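Local coordinates for hypothetical protein, GDSL-like Lipase/Acylhydrolase family protein (Bacteroides uniformis, PDB 4M8K) that probably hydrolyses ester bonds as a GDSL-like lipase/acylhydrolase, its natural substrate being unidentified, at residues Lys22-Gly27 with Gly110-Ile115; Asp28-Phe33 with Gly204-Gln209; Pro148-Leu153 with Glu184-Tyr189; Ile194-Ile199 with Asp215-Glu220. One frame throughout, in Å; residues are numbered along the deposited sequence.

Interaction 1 (Lys22-Gly27 with Gly110-Ile115)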
loop_
_atom_site.group_PDB
_atom_site.type_symbol
_atom_site.label_atom_id
_atom_site.label_comp_id
_atom_site.label_asym_id
_atom_site.label_seq_id
_atom_site.Cartn_x
_atom_site.Cartn_y
_atom_site.Cartn_z
ATOM N N LYS A 22 13.507 -9.338 -3.100
ATOM C CA LYS A 22 12.692 -8.582 -4.029
ATOM C C LYS A 22 11.439 -8.072 -3.306
ATOM O O LYS A 22 10.694 -8.836 -2.619
ATOM C CB LYS A 22 12.306 -9.433 -5.245
ATOM C CG LYS A 22 13.473 -9.916 -6.071
ATOM C CD LYS A 22 13.184 -11.280 -6.682
ATOM C CE LYS A 22 12.352 -11.175 -7.922
ATOM N NZ LYS A 22 12.381 -12.475 -8.644
ATOM N N VAL A 23 11.270 -6.780 -3.436
ATOM C CA VAL A 23 10.176 -6.022 -2.803
ATOM C C VAL A 23 9.197 -5.549 -3.871
ATOM O O VAL A 23 9.561 -4.867 -4.857
ATOM C CB VAL A 23 10.717 -4.808 -1.980
ATOM C CG1 VAL A 23 9.588 -4.000 -1.405
ATOM C CG2 VAL A 23 11.628 -5.254 -0.839
ATOM N N SER A 24 7.945 -5.893 -3.657
ATOM C CA SER A 24 6.862 -5.324 -4.410
ATOM C C SER A 24 5.944 -4.500 -3.495
ATOM O O SER A 24 5.831 -4.768 -2.287
ATOM C CB SER A 24 6.094 -6.438 -5.107
ATOM O OG SER A 24 6.749 -6.962 -6.256
ATOM N N ILE A 25 5.294 -3.496 -4.085
ATOM C CA ILE A 25 4.384 -2.570 -3.385
ATOM C C ILE A 25 3.015 -2.635 -4.062
ATOM O O ILE A 25 2.951 -2.622 -5.288
ATOM C CB ILE A 25 4.943 -1.142 -3.448
ATOM C CG1 ILE A 25 6.326 -1.093 -2.763
ATOM C CG2 ILE A 25 4.019 -0.134 -2.760
ATOM C CD1 ILE A 25 7.323 -0.286 -3.546
ATOM N N LEU A 26 1.948 -2.719 -3.245
ATOM C CA LEU A 26 0.555 -2.562 -3.676
ATOM C C LEU A 26 0.054 -1.320 -2.949
ATOM O O LEU A 26 -0.151 -1.349 -1.728
ATOM C CB LEU A 26 -0.252 -3.789 -3.325
ATOM C CG LEU A 26 -1.679 -3.828 -3.811
ATOM C CD1 LEU A 26 -1.711 -3.845 -5.309
ATOM C CD2 LEU A 26 -2.437 -5.032 -3.262
ATOM N N GLY A 27 -0.022 -0.200 -3.676
ATOM C CA GLY A 27 -0.235 1.115 -3.060
ATOM C C GLY A 27 -1.181 2.029 -3.776
ATOM O O GLY A 27 -1.801 1.696 -4.830
ATOM N N GLY A 110 4.722 -9.314 -9.780
ATOM C CA GLY A 110 5.915 -10.061 -10.113
ATOM C C GLY A 110 6.113 -11.269 -9.214
ATOM O O GLY A 110 5.140 -11.911 -8.804
ATOM N N THR A 111 7.370 -11.502 -8.828
ATOM C CA THR A 111 7.734 -12.614 -7.930
ATOM C C THR A 111 8.457 -12.072 -6.700
ATOM O O THR A 111 9.629 -12.257 -6.531
ATOM C CB THR A 111 8.621 -13.674 -8.669
ATOM O OG1 THR A 111 7.955 -14.065 -9.869
ATOM C CG2 THR A 111 8.777 -14.935 -7.870
ATOM N N PRO A 112 7.726 -11.420 -5.804
ATOM C CA PRO A 112 8.342 -10.815 -4.657
ATOM C C PRO A 112 8.600 -11.785 -3.536
ATOM O O PRO A 112 7.922 -12.810 -3.411
ATOM C CB PRO A 112 7.305 -9.815 -4.182
ATOM C CG PRO A 112 5.991 -10.471 -4.572
ATOM C CD PRO A 112 6.265 -11.232 -5.818
ATOM N N ASP A 113 9.636 -11.465 -2.769
ATOM C CA ASP A 113 9.908 -12.103 -1.458
ATOM C C ASP A 113 9.225 -11.323 -0.338
ATOM O O ASP A 113 8.875 -11.884 0.723
ATOM C CB ASP A 113 11.412 -12.093 -1.206
ATOM C CG ASP A 113 12.161 -12.762 -2.283
ATOM O OD1 ASP A 113 11.937 -13.950 -2.403
ATOM O OD2 ASP A 113 12.986 -12.144 -3.010
ATOM N N ILE A 114 9.090 -10.008 -0.571
ATOM C CA ILE A 114 8.480 -9.086 0.385
ATOM C C ILE A 114 7.397 -8.324 -0.344
ATOM O O ILE A 114 7.633 -7.733 -1.433
ATOM C CB ILE A 114 9.528 -8.132 1.024
ATOM C CG1 ILE A 114 10.528 -8.918 1.884
ATOM C CG2 ILE A 114 8.851 -7.086 1.909
ATOM C CD1 ILE A 114 11.786 -8.123 2.211
ATOM N N ILE A 115 6.200 -8.287 0.251
ATOM C CA ILE A 115 5.101 -7.460 -0.270
ATOM C C ILE A 115 4.720 -6.409 0.798
ATOM O O ILE A 115 4.424 -6.736 1.954
ATOM C CB ILE A 115 3.877 -8.286 -0.662
ATOM C CG1 ILE A 115 4.259 -9.276 -1.765
ATOM C CG2 ILE A 115 2.744 -7.376 -1.119
ATOM C CD1 ILE A 115 3.199 -10.263 -2.111
#

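Interaction 2 (Asp28-Phe33 with Gly204-Gln209). With ACT (acetate ion), chain C.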
loop_
_atom_site.group_PDB
_atom_site.type_symbol
_atom_site.label_atom_id
_atom_site.label_comp_id
_atom_site.label_asym_id
_atom_site.label_seq_id
_atom_site.Cartn_x
_atom_site.Cartn_y
_atom_site.Cartn_z
ATOM N N ASP A 28 -1.282 3.205 -3.183
ATOM C CA ASP A 28 -2.056 4.313 -3.694
ATOM C C ASP A 28 -1.098 5.503 -4.022
ATOM O O ASP A 28 0.090 5.278 -4.236
ATOM C CB ASP A 28 -3.174 4.671 -2.713
ATOM C CG ASP A 28 -2.650 5.086 -1.336
ATOM O OD1 ASP A 28 -1.504 5.589 -1.207
ATOM O OD2 ASP A 28 -3.396 4.876 -0.361
ATOM N N SER A 29 -1.604 6.737 -4.044
ATOM C CA SER A 29 -0.761 7.914 -4.397
ATOM C C SER A 29 0.509 7.993 -3.580
ATOM O O SER A 29 1.512 8.496 -4.072
ATOM C CB SER A 29 -1.476 9.234 -4.157
ATOM O OG SER A 29 -2.548 9.500 -5.031
ATOM N N TYR A 30 0.475 7.534 -2.312
ATOM C CA TYR A 30 1.601 7.735 -1.379
ATOM C C TYR A 30 2.850 6.951 -1.852
ATOM O O TYR A 30 3.985 7.261 -1.485
ATOM C CB TYR A 30 1.269 7.283 0.054
ATOM C CG TYR A 30 0.518 8.256 0.956
ATOM C CD1 TYR A 30 -0.466 9.089 0.471
ATOM C CD2 TYR A 30 0.783 8.291 2.326
ATOM C CE1 TYR A 30 -1.149 9.968 1.312
ATOM C CE2 TYR A 30 0.103 9.134 3.166
ATOM C CZ TYR A 30 -0.877 9.975 2.658
ATOM O OH TYR A 30 -1.540 10.877 3.495
ATOM N N SER A 31 2.604 5.949 -2.682
ATOM C CA SER A 31 3.647 5.051 -3.198
ATOM C C SER A 31 3.843 5.193 -4.715
ATOM O O SER A 31 4.485 4.343 -5.358
ATOM C CB SER A 31 3.290 3.615 -2.790
ATOM O OG SER A 31 3.239 3.496 -1.374
ATOM N N THR A 32 3.296 6.259 -5.303
ATOM C CA THR A 32 3.429 6.494 -6.738
ATOM C C THR A 32 4.558 7.456 -7.056
ATOM O O THR A 32 4.919 8.293 -6.241
ATOM C CB THR A 32 2.168 7.085 -7.461
ATOM O OG1 THR A 32 1.819 8.398 -6.952
ATOM C CG2 THR A 32 1.004 6.122 -7.375
ATOM N N PHE A 33 5.108 7.303 -8.257
ATOM C CA PHE A 33 5.944 8.330 -8.909
ATOM C C PHE A 33 5.860 8.064 -10.400
ATOM O O PHE A 33 6.060 6.913 -10.855
ATOM C CB PHE A 33 7.424 8.358 -8.417
ATOM C CG PHE A 33 8.093 9.700 -8.629
ATOM C CD1 PHE A 33 8.648 10.017 -9.858
ATOM C CD2 PHE A 33 8.147 10.657 -7.604
ATOM C CE1 PHE A 33 9.219 11.266 -10.092
ATOM C CE2 PHE A 33 8.736 11.895 -7.802
ATOM C CZ PHE A 33 9.263 12.220 -9.065
ATOM N N GLY A 204 -2.021 16.785 1.753
ATOM C CA GLY A 204 -2.576 15.470 2.181
ATOM C C GLY A 204 -1.711 14.276 1.825
ATOM O O GLY A 204 -2.096 13.083 2.088
ATOM N N HIS A 205 -0.504 14.557 1.343
ATOM C CA HIS A 205 0.423 13.484 0.943
ATOM C C HIS A 205 1.834 13.705 1.476
ATOM O O HIS A 205 2.219 14.818 1.755
ATOM C CB HIS A 205 0.430 13.365 -0.559
ATOM C CG HIS A 205 -0.913 13.044 -1.146
ATOM N ND1 HIS A 205 -1.946 13.945 -1.144
ATOM C CD2 HIS A 205 -1.402 11.919 -1.715
ATOM C CE1 HIS A 205 -2.991 13.423 -1.751
ATOM N NE2 HIS A 205 -2.706 12.174 -2.070
ATOM N N PRO A 206 2.591 12.630 1.677
ATOM C CA PRO A 206 3.861 12.919 2.379
ATOM C C PRO A 206 4.787 13.859 1.621
ATOM O O PRO A 206 4.838 13.855 0.373
ATOM C CB PRO A 206 4.491 11.547 2.532
ATOM C CG PRO A 206 3.333 10.589 2.548
ATOM C CD PRO A 206 2.356 11.188 1.542
ATOM N N SER A 207 5.449 14.696 2.415
ATOM C CA SER A 207 6.490 15.600 2.017
ATOM C C SER A 207 7.783 14.830 1.982
ATOM O O SER A 207 7.826 13.644 2.315
ATOM C CB SER A 207 6.604 16.746 3.048
ATOM O OG SER A 207 7.025 16.249 4.313
ATOM N N VAL A 208 8.847 15.508 1.620
ATOM C CA VAL A 208 10.156 14.901 1.608
ATOM C C VAL A 208 10.472 14.376 2.995
ATOM O O VAL A 208 10.884 13.236 3.148
ATOM C CB VAL A 208 11.220 15.896 1.158
ATOM C CG1 VAL A 208 12.647 15.379 1.487
ATOM C CG2 VAL A 208 11.108 16.135 -0.331
ATOM N N GLN A 209 10.240 15.221 4.005
ATOM C CA GLN A 209 10.360 14.786 5.402
ATOM C C GLN A 209 9.455 13.583 5.773
ATOM O O GLN A 209 9.896 12.610 6.426
ATOM C CB GLN A 209 10.053 15.972 6.327
ATOM C CG GLN A 209 10.026 15.586 7.792
ATOM C CD GLN A 209 9.649 16.733 8.710
ATOM O OE1 GLN A 209 9.271 17.833 8.270
ATOM N NE2 GLN A 209 9.702 16.462 9.999
HETATM C C ACT C . -4.245 8.925 -2.572
HETATM O O ACT C . -4.099 10.034 -3.111
HETATM O OXT ACT C . -4.326 7.915 -3.272
HETATM C CH3 ACT C . -4.300 8.766 -1.082
#

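Interaction 3 (Pro148-Leu153 with Glu184-Tyr189)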
loop_
_atom_site.group_PDB
_atom_site.type_symbol
_atom_site.label_atom_id
_atom_site.label_comp_id
_atom_site.label_asym_id
_atom_site.label_seq_id
_atom_site.Cartn_x
_atom_site.Cartn_y
_atom_site.Cartn_z
ATOM N N PRO A 148 -14.877 -6.513 4.526
ATOM C CA PRO A 148 -14.739 -7.703 3.678
ATOM C C PRO A 148 -13.600 -7.589 2.640
ATOM O O PRO A 148 -12.873 -8.545 2.442
ATOM C CB PRO A 148 -16.096 -7.805 2.998
ATOM C CG PRO A 148 -17.058 -7.025 3.872
ATOM C CD PRO A 148 -16.231 -5.940 4.494
ATOM N N ALA A 149 -13.454 -6.417 1.999
ATOM C CA ALA A 149 -12.390 -6.211 0.997
ATOM C C ALA A 149 -10.966 -6.387 1.534
ATOM O O ALA A 149 -10.172 -7.065 0.901
ATOM C CB ALA A 149 -12.551 -4.860 0.336
ATOM N N PHE A 150 -10.678 -5.841 2.716
ATOM C CA PHE A 150 -9.364 -5.942 3.330
ATOM C C PHE A 150 -9.112 -7.336 3.829
ATOM O O PHE A 150 -8.007 -7.860 3.715
ATOM C CB PHE A 150 -9.201 -4.910 4.471
ATOM C CG PHE A 150 -7.795 -4.755 4.917
ATOM C CD1 PHE A 150 -6.868 -4.034 4.177
ATOM C CD2 PHE A 150 -7.380 -5.355 6.105
ATOM C CE1 PHE A 150 -5.536 -3.961 4.590
ATOM C CE2 PHE A 150 -6.060 -5.237 6.544
ATOM C CZ PHE A 150 -5.143 -4.542 5.783
ATOM N N CYS A 151 -10.144 -7.986 4.372
ATOM C CA CYS A 151 -9.993 -9.416 4.657
ATOM C C CYS A 151 -9.658 -10.186 3.366
ATOM O O CYS A 151 -8.796 -11.070 3.352
ATOM C CB CYS A 151 -11.284 -9.977 5.267
ATOM S SG CYS A 151 -11.791 -9.346 6.908
ATOM N N TYR A 152 -10.404 -9.917 2.283
ATOM C CA TYR A 152 -10.223 -10.695 1.058
ATOM C C TYR A 152 -8.793 -10.447 0.556
ATOM O O TYR A 152 -8.120 -11.351 0.039
ATOM C CB TYR A 152 -11.327 -10.379 0.037
ATOM C CG TYR A 152 -11.103 -10.878 -1.399
ATOM C CD1 TYR A 152 -10.341 -10.146 -2.317
ATOM C CD2 TYR A 152 -11.669 -12.047 -1.842
ATOM C CE1 TYR A 152 -10.151 -10.583 -3.636
ATOM C CE2 TYR A 152 -11.511 -12.473 -3.159
ATOM C CZ TYR A 152 -10.764 -11.750 -4.043
ATOM O OH TYR A 152 -10.586 -12.207 -5.311
ATOM N N LEU A 153 -8.322 -9.233 0.748
ATOM C CA LEU A 153 -6.989 -8.822 0.290
ATOM C C LEU A 153 -5.923 -9.652 0.947
ATOM O O LEU A 153 -5.105 -10.305 0.269
ATOM C CB LEU A 153 -6.768 -7.320 0.580
ATOM C CG LEU A 153 -5.418 -6.741 0.114
ATOM C CD1 LEU A 153 -5.240 -6.872 -1.389
ATOM C CD2 LEU A 153 -5.286 -5.282 0.515
ATOM N N GLU A 184 -7.103 -5.072 13.303
ATOM C CA GLU A 184 -7.804 -6.311 13.664
ATOM C C GLU A 184 -7.665 -7.408 12.582
ATOM O O GLU A 184 -7.431 -8.587 12.865
ATOM C CB GLU A 184 -9.286 -6.020 13.890
ATOM C CG GLU A 184 -10.157 -7.272 14.020
ATOM C CD GLU A 184 -9.776 -8.160 15.201
ATOM O OE1 GLU A 184 -8.881 -7.814 16.005
ATOM O OE2 GLU A 184 -10.387 -9.229 15.357
ATOM N N ILE A 185 -7.855 -7.013 11.332
ATOM C CA ILE A 185 -7.755 -7.951 10.223
ATOM C C ILE A 185 -6.309 -8.414 10.000
ATOM O O ILE A 185 -6.105 -9.631 9.772
ATOM C CB ILE A 185 -8.392 -7.357 8.911
ATOM C CG1 ILE A 185 -9.878 -7.101 9.127
ATOM C CG2 ILE A 185 -8.221 -8.309 7.746
ATOM C CD1 ILE A 185 -10.529 -6.231 8.085
ATOM N N CYS A 186 -5.311 -7.510 10.072
ATOM C CA CYS A 186 -3.918 -7.923 10.094
ATOM C C CYS A 186 -3.648 -8.949 11.187
ATOM O O CYS A 186 -3.002 -9.976 10.944
ATOM C CB CYS A 186 -3.002 -6.755 10.330
ATOM S SG CYS A 186 -2.857 -5.692 8.851
ATOM N N ARG A 187 -4.159 -8.698 12.375
ATOM C CA ARG A 187 -3.996 -9.679 13.492
ATOM C C ARG A 187 -4.649 -11.046 13.155
ATOM O O ARG A 187 -4.054 -12.120 13.396
ATOM C CB ARG A 187 -4.528 -9.092 14.802
ATOM C CG ARG A 187 -4.397 -10.064 16.018
ATOM C CD ARG A 187 -5.605 -10.125 16.989
ATOM N NE ARG A 187 -6.900 -10.352 16.307
ATOM C CZ ARG A 187 -7.362 -11.538 15.908
ATOM N NH1 ARG A 187 -6.677 -12.642 16.139
ATOM N NH2 ARG A 187 -8.535 -11.636 15.285
ATOM N N HIS A 188 -5.845 -11.022 12.573
ATOM C CA HIS A 188 -6.479 -12.273 12.166
ATOM C C HIS A 188 -5.544 -13.081 11.267
ATOM O O HIS A 188 -5.344 -14.232 11.475
ATOM C CB HIS A 188 -7.798 -12.011 11.433
ATOM C CG HIS A 188 -8.508 -13.267 10.989
ATOM N ND1 HIS A 188 -9.424 -13.936 11.788
ATOM C CD2 HIS A 188 -8.417 -13.992 9.843
ATOM C CE1 HIS A 188 -9.860 -15.019 11.162
ATOM N NE2 HIS A 188 -9.257 -15.086 9.986
ATOM N N TYR A 189 -4.987 -12.435 10.242
ATOM C CA TYR A 189 -4.182 -13.121 9.245
ATOM C C TYR A 189 -2.688 -13.243 9.611
ATOM O O TYR A 189 -1.918 -13.838 8.849
ATOM C CB TYR A 189 -4.390 -12.458 7.876
ATOM C CG TYR A 189 -5.774 -12.779 7.278
ATOM C CD1 TYR A 189 -6.045 -14.018 6.706
ATOM C CD2 TYR A 189 -6.800 -11.858 7.353
ATOM C CE1 TYR A 189 -7.293 -14.285 6.157
ATOM C CE2 TYR A 189 -8.052 -12.126 6.850
ATOM C CZ TYR A 189 -8.289 -13.330 6.229
ATOM O OH TYR A 189 -9.571 -13.557 5.758
#

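Interaction 4 (Ile194-Ile199 with Asp215-Glu220)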
loop_
_atom_site.group_PDB
_atom_site.type_symbol
_atom_site.label_atom_id
_atom_site.label_comp_id
_atom_site.label_asym_id
_atom_site.label_seq_id
_atom_site.Cartn_x
_atom_site.Cartn_y
_atom_site.Cartn_z
ATOM N N ILE A 194 2.216 -1.965 10.205
ATOM C CA ILE A 194 3.102 -0.830 10.535
ATOM C C ILE A 194 2.226 0.388 10.709
ATOM O O ILE A 194 1.655 0.918 9.759
ATOM C CB ILE A 194 4.147 -0.638 9.443
ATOM C CG1 ILE A 194 4.923 -1.951 9.308
ATOM C CG2 ILE A 194 5.065 0.511 9.775
ATOM C CD1 ILE A 194 5.789 -2.105 8.096
ATOM N N ARG A 195 2.083 0.831 11.943
ATOM C CA ARG A 195 1.200 1.968 12.226
ATOM C C ARG A 195 1.979 3.271 12.173
ATOM O O ARG A 195 2.654 3.647 13.105
ATOM C CB ARG A 195 0.485 1.757 13.545
ATOM C CG ARG A 195 -0.480 0.581 13.422
ATOM C CD ARG A 195 -1.266 0.246 14.693
ATOM N NE ARG A 195 -0.383 -0.124 15.791
ATOM C CZ ARG A 195 0.219 -1.313 15.922
ATOM N NH1 ARG A 195 0.052 -2.294 15.029
ATOM N NH2 ARG A 195 1.005 -1.533 16.968
ATOM N N LEU A 196 1.907 3.951 11.037
ATOM C CA LEU A 196 2.693 5.148 10.876
ATOM C C LEU A 196 2.258 6.252 11.856
ATOM O O LEU A 196 1.090 6.338 12.210
ATOM C CB LEU A 196 2.576 5.659 9.481
ATOM C CG LEU A 196 3.011 4.689 8.406
ATOM C CD1 LEU A 196 2.740 5.326 7.039
ATOM C CD2 LEU A 196 4.458 4.353 8.574
ATOM N N HIS A 197 3.212 7.068 12.296
ATOM C CA HIS A 197 2.904 8.194 13.156
ATOM C C HIS A 197 3.781 9.392 12.780
ATOM O O HIS A 197 4.892 9.223 12.319
ATOM C CB HIS A 197 3.132 7.809 14.616
ATOM C CG HIS A 197 4.537 7.360 14.891
ATOM N ND1 HIS A 197 5.541 8.218 15.308
ATOM C CD2 HIS A 197 5.101 6.129 14.824
ATOM C CE1 HIS A 197 6.660 7.537 15.454
ATOM N NE2 HIS A 197 6.422 6.274 15.158
ATOM N N ASP A 198 3.289 10.594 13.019
ATOM C CA ASP A 198 4.107 11.800 12.847
ATOM C C ASP A 198 4.684 11.882 11.443
ATOM O O ASP A 198 5.872 12.091 11.242
ATOM C CB ASP A 198 5.196 11.817 13.917
ATOM C CG ASP A 198 4.598 11.734 15.303
ATOM O OD1 ASP A 198 3.807 12.638 15.627
ATOM O OD2 ASP A 198 4.872 10.761 16.033
ATOM N N ILE A 199 3.804 11.709 10.474
ATOM C CA ILE A 199 4.168 11.816 9.071
ATOM C C ILE A 199 3.827 13.220 8.537
ATOM O O ILE A 199 2.672 13.575 8.400
ATOM C CB ILE A 199 3.422 10.723 8.265
ATOM C CG1 ILE A 199 3.669 9.316 8.845
ATOM C CG2 ILE A 199 3.842 10.737 6.842
ATOM C CD1 ILE A 199 5.130 8.913 8.978
ATOM N N ASP A 215 9.816 5.627 5.397
ATOM C CA ASP A 215 11.016 4.763 5.186
ATOM C C ASP A 215 11.537 4.247 6.507
ATOM O O ASP A 215 11.609 3.031 6.720
ATOM C CB ASP A 215 12.067 5.560 4.380
ATOM C CG ASP A 215 13.472 4.926 4.343
ATOM O OD1 ASP A 215 13.634 3.712 4.491
ATOM O OD2 ASP A 215 14.408 5.733 4.199
ATOM N N ALA A 216 11.822 5.163 7.440
ATOM C CA ALA A 216 12.424 4.767 8.701
ATOM C C ALA A 216 11.494 3.878 9.508
ATOM O O ALA A 216 11.946 2.879 10.041
ATOM C CB ALA A 216 12.870 5.973 9.543
ATOM N N GLN A 217 10.207 4.216 9.559
ATOM C CA GLN A 217 9.270 3.436 10.339
ATOM C C GLN A 217 8.996 2.049 9.745
ATOM O O GLN A 217 8.820 1.093 10.492
ATOM C CB GLN A 217 7.951 4.211 10.541
ATOM C CG GLN A 217 8.107 5.290 11.586
ATOM C CD GLN A 217 6.909 6.206 11.684
ATOM O OE1 GLN A 217 5.751 5.764 11.658
ATOM N NE2 GLN A 217 7.185 7.508 11.812
ATOM N N VAL A 218 8.920 1.941 8.416
ATOM C CA VAL A 218 8.813 0.618 7.771
ATOM C C VAL A 218 10.053 -0.232 8.143
ATOM O O VAL A 218 9.926 -1.402 8.542
ATOM C CB VAL A 218 8.591 0.744 6.240
ATOM C CG1 VAL A 218 8.689 -0.606 5.554
ATOM C CG2 VAL A 218 7.227 1.373 5.947
ATOM N N TRP A 219 11.238 0.366 8.086
ATOM C CA TRP A 219 12.477 -0.370 8.372
ATOM C C TRP A 219 12.532 -0.813 9.834
ATOM O O TRP A 219 12.898 -1.947 10.099
ATOM C CB TRP A 219 13.728 0.447 7.976
ATOM C CG TRP A 219 15.059 -0.237 8.274
ATOM C CD1 TRP A 219 16.024 0.190 9.150
ATOM C CD2 TRP A 219 15.533 -1.476 7.741
ATOM N NE1 TRP A 219 17.057 -0.697 9.182
ATOM C CE2 TRP A 219 16.800 -1.719 8.316
ATOM C CE3 TRP A 219 15.024 -2.392 6.820
ATOM C CZ2 TRP A 219 17.557 -2.829 7.997
ATOM C CZ3 TRP A 219 15.774 -3.500 6.515
ATOM C CH2 TRP A 219 17.024 -3.715 7.103
ATOM N N GLU A 220 12.059 0.016 10.766
ATOM C CA GLU A 220 11.917 -0.420 12.160
ATOM C C GLU A 220 11.186 -1.758 12.279
ATOM O O GLU A 220 11.564 -2.588 13.089
ATOM C CB GLU A 220 11.174 0.631 13.011
ATOM C CG GLU A 220 11.953 1.895 13.391
ATOM C CD GLU A 220 11.046 2.999 13.980
ATOM O OE1 GLU A 220 10.021 2.637 14.589
ATOM O OE2 GLU A 220 11.324 4.227 13.822
HETATM O O HOH W 1 5.399 3.282 12.805
#

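Interaction 1 (Lys22-Gly27 with Gly110-Ile115)
Strand 22-27 is tied to the start of strand 114-118 and the loop before it where Lys22 O accepts from both Asp113 N (2.8 Å) and Ile114 N (2.9 Å). Ile114 N lies almost straight out from the carbonyl, whereas Asp113 N comes in tilted 25° from its plane. The ladder continues from Ser24 N to Ile114 O at 2.9 Å. A side chain adds a further bond: Lys22 N donates to Asp113 OD2 at 2.9 Å, on the anti lone pair of that oxygen, because chi1 of -57° sets the carboxylate opposite the carbonyl carbon of Asp113. Weaker CA-H...O contacts join Val23 CA to Ile114 O and Ile115 CA to Ser24 O. Strand 22-27 sits between 75-81 and 114-118 in a five-stranded parallel sheet of order 2-1-3-4-5, as in the flavodoxin-like fold of SGNH hydrolases. Apolar contacts fall on both faces. On one, Val23 CG2 meets Ile114 CB at 4.0 Å, with Phe74 touching both residues; on the other, Ser24 CB lies 3.7 Å from Pro112 CB, while Ser24 OG bonds to Leu109 O. At the more open end the bent Lys22 chain runs alongside Thr111, its CE 3.2 Å from Thr111 O. With an alanine in place of Lys22, this methylene run is gone, and Thr111 would probably lose its cover and Glu77 a weak, long ion pair.

Interaction 2 (Asp28-Phe33 with Gly204-Gln209)
Tyr30 and His205 come closest in the backbone, their CA atoms 6.3 Å apart, where the 3-10 turn 29-30 meets the short strand 205-206. Asp28 OD1 shapes that turn by accepting from Tyr30 N, an Asx turn. The Tyr30 ring reaches across to the 204-206 segment: Pro206 CD stands over the centre of one face in a CH-pi contact, 3.3 Å from the centroid, and Tyr30 OH donates to Gly204 O at 2.7 Å, tilted 31° from the carbonyl plane. His205 approaches the same ring obliquely, CD2 3.6 Å from Tyr30 CE1, with the two planes at 54°. Its chi1 of -60° turns CG opposite the carbonyl carbon and brings the CD2 edge up to Ser29 CB, also at 3.6 Å. A bond from ND1 to Trp203 O and a stack on Trp45 probably fix the rotation of the imidazole. An acetate ion, probably from the crystallisation liquor, bridges the two segments. His205 NE2 reaches acetate O in the ring plane at 2.8 Å, and Ser29 N donates to OXT at 3.1 Å; Ser29 OG also bonds to acetate O, but so closely that the detail is doubtful. Gly84 N and Asn122 ND2 also bond to the anion. Gly27-Asp28-Ser29 matches the GDS signature of the family; Ser29 is therefore probably the nucleophile, and His205, in the late segment, is consistent with its histidine partner. The acetate, held by Ser29 N, Gly84 N and Asn122 ND2, is consistent with an occupied oxyanion hole, the carboxylate standing roughly where a substrate ester group would bind.

Interaction 3 (Pro148-Leu153 with Glu184-Tyr189)
Cys151, which packs on Ile185 of the other helix, is spanned by the helical bond from Tyr152 N to Pro148 O at 2.8 Å. Helix 176-189 packs on helix 146-160 with short-segment axes 9.9 Å apart and crossing at -31°. A salt bridge within helix 176-189, Arg187 gripping Glu184 side-on through NE and NH2, takes no part across the contact. Ile185 wedges between Phe150 and Cys151: its CG2 lies 3.5 Å from Phe150 CD2, and its CD1 3.6 Å from Cys151 SG. Phe150 CG is anti to the backbone N (chi1 -167°), which swings the ring across to the neighbouring helix and presents its edge to Ile185 CB and to Cys186 SG, 4.0 Å from Phe150 CE2. Tyr189 OH closes the far end, 4.0 Å from Cys151 CB. With an alanine at Phe150, a gap would probably open between the helices, leaving Cys186 SG without its aromatic edge and Ile185 freer to turn. Phe150 and Cys186 both reach Asn168 of strand 165-170, tying the pair to one face of the central sheet. Contact between these neighbouring helices thus rests on dispersion and a sulfur-aromatic edge contact, with charge pairing kept within one helix.

Interaction 4 (Ile194-Ile199 with Asp215-Glu220)
The strand end at Ile194 runs past helix 208-222 with CA atoms of Ile194 and Val218 6.5 Å apart, and the chain continues as a loop in which Leu196 stays 6.8 Å from Gln217 between CA atoms. Gln217 carries the contact. Its side-chain amide pairs with both backbone polar groups of His197: OE1 accepts from His197 N at 2.9 Å, in the carbonyl plane and on a lone pair, and NE2 donates to His197 O, also at 2.9 Å and nearly straight. A water molecule gives OE1 a second donor and links it to Arg195 O. The amide is therefore held flat and its orientation settled, with CG opposite the carbonyl carbon (chi1 -76°) and the rest of the chain extended toward the loop. This fastens the C-terminal helix to the loop leaving the edge strand 192-195 of the parallel sheet, on the face where Val218 also meets Ile169 and Phe68. The His197 ring lies over the same amide, their planes only 15° apart and NE2 of the ring 3.5 Å from Gln217 CD. A chi1 of 58°, the crowded position between N and carbonyl carbon, brings the ring over the amide, and a bond from ND1 to Asp198 OD2 at 2.7 Å probably steadies it. Apolar groups fill in around the amide: Leu196 CD2 touches Gln217 OE1 at 3.6 Å and Ile199 CD1 approaches NE2. Farther back along the strand, Ile194 CD1 crosses Val218 CG1 at about a right angle.

Overall arrangement
The four contacts are arranged in and around one parallel sheet in a three-layer fold. Interaction 1 is in the sheet itself, its centre about 18 Å from each of the others. Interaction 2 continues directly from strand 22-27, touching interaction 1 through Ile25 and Ser31. Interactions 2 and 4 share helix 208-222, with centres about 13 Å apart. Interaction 3, its centre about 24 Å from that of interaction 2, joins two helices on the face opposite interaction 4, as Asn168 and Ile169 of strand 165-170 indicate. Interactions 1, 3 and 4 follow in series, while interaction 2 spans from early loop to late one and so brings both ends of the chain to the probable active site.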